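PDB 2EGJ: putative esterase aq_1494 from Aquifex aeolicus, which probably hydrolyses acyl-CoA thioesters and is a hotdog-fold enzyme of the 4-hydroxybenzoyl-CoA thioesterase family. Local coordinates for residues 62-67 with 97-102. Numbering follows the deposited sequence.
Sequences EYKKPL and DIAVAK
E62 and K102 form an antiparallel hydrogen-bonded pair: E62 N gives a nearly straight bond (171°) to K102 O at 2.8 Å, and K102 N returns one of 3.1 Å to E62 O. Y63 and A101 follow as the non-hydrogen-bonded pair. Where strand 52-63 ends, V100 O takes two backbone donors from one face of its carbonyl plane, K64 N at 2.8 Å and K65 N at 3.2 Å. Among the charged side chains, E62 and K102 run alongside each other, with E62 OE2 3.7 Å from K102 CB. K64 bends at its last torsion (chi4 -62°), bringing K64 NZ 3.1 Å from E62 OE2 in a salt bridge that meets the carboxylate from above its plane; E62 OE1 is hydrogen-bonded to Y60 OH. With an alanine at E62, K64 NZ would probably lose this countercharge and its chain would be freer to swing off K102. Apolar packing closes the other end, where the L67 and V100 side chains cross at about a right angle, with L67 CG 3.8 Å from V100 CG1, near Y25 of helix 23-39. V100 and A101 together oppose V93 of strand 86-95, a classic beta bulge within the antiparallel sheet of a hotdog fold, whose sheet runs on into a second subunit, where E62 pairs with a strand of that chain.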
loop_
_atom_site.group_PDB
_atom_site.type_symbol
_atom_site.label_atom_id
_atom_site.label_comp_id
_atom_site.label_asym_id
_atom_site.label_seq_id
_atom_site.Cartn_x
_atom_site.Cartn_y
_atom_site.Cartn_z
ATOM N N GLU A 62 -11.834 -14.503 5.897
ATOM C CA GLU A 62 -13.249 -14.378 5.527
ATOM C C GLU A 62 -13.807 -13.087 6.115
ATOM O O GLU A 62 -13.492 -12.727 7.250
ATOM C CB GLU A 62 -14.037 -15.588 5.962
ATOM C CG GLU A 62 -13.835 -16.019 7.374
ATOM C CD GLU A 62 -14.679 -17.239 7.698
ATOM O OE1 GLU A 62 -14.687 -18.232 6.913
ATOM O OE2 GLU A 62 -15.347 -17.178 8.741
ATOM N N TYR A 63 -14.596 -12.377 5.324
ATOM C CA TYR A 63 -14.981 -11.009 5.651
ATOM C C TYR A 63 -16.465 -11.010 5.945
ATOM O O TYR A 63 -17.254 -11.448 5.108
ATOM C CB TYR A 63 -14.661 -10.081 4.467
ATOM C CG TYR A 63 -13.192 -10.136 4.098
ATOM C CD1 TYR A 63 -12.287 -9.230 4.656
ATOM C CD2 TYR A 63 -12.702 -11.112 3.220
ATOM C CE1 TYR A 63 -10.929 -9.280 4.333
ATOM C CE2 TYR A 63 -11.333 -11.198 2.917
ATOM C CZ TYR A 63 -10.457 -10.266 3.480
ATOM O OH TYR A 63 -9.113 -10.328 3.172
ATOM N N LYS A 64 -16.833 -10.553 7.135
ATOM C CA LYS A 64 -18.222 -10.660 7.603
ATOM C C LYS A 64 -18.970 -9.329 7.580
ATOM O O LYS A 64 -20.105 -9.243 7.064
ATOM C CB LYS A 64 -18.252 -11.258 9.005
ATOM C CG LYS A 64 -17.572 -12.623 9.075
ATOM C CD LYS A 64 -17.645 -13.197 10.485
ATOM C CE LYS A 64 -17.038 -14.601 10.504
ATOM N NZ LYS A 64 -17.781 -15.556 9.617
ATOM N N LYS A 65 -18.353 -8.320 8.175
ATOM C CA LYS A 65 -18.856 -6.956 8.215
ATOM C C LYS A 65 -17.668 -6.065 7.897
ATOM O O LYS A 65 -16.557 -6.377 8.312
ATOM C CB LYS A 65 -19.375 -6.611 9.614
ATOM C CG LYS A 65 -20.648 -7.415 10.019
ATOM C CD LYS A 65 -21.831 -6.987 9.157
ATOM C CE LYS A 65 -23.048 -7.901 9.359
ATOM N NZ LYS A 65 -23.726 -7.598 10.658
ATOM N N PRO A 66 -17.898 -4.961 7.190
ATOM C CA PRO A 66 -16.793 -4.047 6.843
ATOM C C PRO A 66 -16.216 -3.219 7.985
ATOM O O PRO A 66 -16.877 -3.003 9.011
ATOM C CB PRO A 66 -17.426 -3.093 5.831
ATOM C CG PRO A 66 -18.865 -3.105 6.141
ATOM C CD PRO A 66 -19.179 -4.516 6.617
ATOM N N LEU A 67 -14.966 -2.774 7.784
ATOM C CA LEU A 67 -14.365 -1.740 8.588
ATOM C C LEU A 67 -14.387 -0.449 7.793
ATOM O O LEU A 67 -14.145 -0.445 6.567
ATOM C CB LEU A 67 -12.903 -2.076 8.958
ATOM C CG LEU A 67 -12.678 -3.227 9.954
ATOM C CD1 LEU A 67 -11.210 -3.697 9.885
ATOM C CD2 LEU A 67 -13.086 -2.911 11.414
ATOM N N ASP A 97 -18.568 -5.398 19.645
ATOM C CA ASP A 97 -19.130 -6.740 19.737
ATOM C C ASP A 97 -19.280 -7.455 18.396
ATOM O O ASP A 97 -19.626 -8.638 18.365
ATOM C CB ASP A 97 -20.494 -6.670 20.427
ATOM C CG ASP A 97 -20.377 -6.223 21.846
ATOM O OD1 ASP A 97 -19.959 -7.055 22.683
ATOM O OD2 ASP A 97 -20.670 -5.038 22.120
ATOM N N ILE A 98 -19.024 -6.736 17.301
ATOM C CA ILE A 98 -19.351 -7.192 15.958
ATOM C C ILE A 98 -18.150 -7.981 15.424
ATOM O O ILE A 98 -17.020 -7.496 15.497
ATOM C CB ILE A 98 -19.641 -5.988 15.008
ATOM C CG1 ILE A 98 -20.653 -4.996 15.614
ATOM C CG2 ILE A 98 -20.103 -6.475 13.630
ATOM C CD1 ILE A 98 -22.021 -5.571 15.885
ATOM N N ALA A 99 -18.398 -9.198 14.929
ATOM C CA ALA A 99 -17.346 -10.006 14.303
ATOM C C ALA A 99 -17.189 -9.524 12.882
ATOM O O ALA A 99 -18.117 -9.585 12.064
ATOM C CB ALA A 99 -17.689 -11.496 14.341
ATOM N N VAL A 100 -16.017 -8.987 12.600
ATOM C CA VAL A 100 -15.750 -8.351 11.333
ATOM C C VAL A 100 -15.147 -9.334 10.347
ATOM O O VAL A 100 -15.462 -9.292 9.159
ATOM C CB VAL A 100 -14.798 -7.149 11.542
ATOM C CG1 VAL A 100 -13.990 -6.815 10.278
ATOM C CG2 VAL A 100 -15.603 -5.949 11.995
ATOM N N ALA A 101 -14.290 -10.219 10.843
ATOM C CA ALA A 101 -13.522 -11.108 9.964
ATOM C C ALA A 101 -12.901 -12.229 10.789
ATOM O O ALA A 101 -12.731 -12.093 12.016
ATOM C CB ALA A 101 -12.412 -10.307 9.231
ATOM N N LYS A 102 -12.571 -13.320 10.107
ATOM C CA LYS A 102 -11.868 -14.448 10.725
ATOM C C LYS A 102 -10.798 -14.902 9.747
ATOM O O LYS A 102 -11.038 -14.963 8.552
ATOM C CB LYS A 102 -12.827 -15.606 11.015
ATOM C CG LYS A 102 -13.754 -15.351 12.191
ATOM C CD LYS A 102 -14.662 -16.601 12.493
ATOM C CE LYS A 102 -15.402 -16.420 13.832
ATOM N NZ LYS A 102 -16.692 -17.208 13.936
#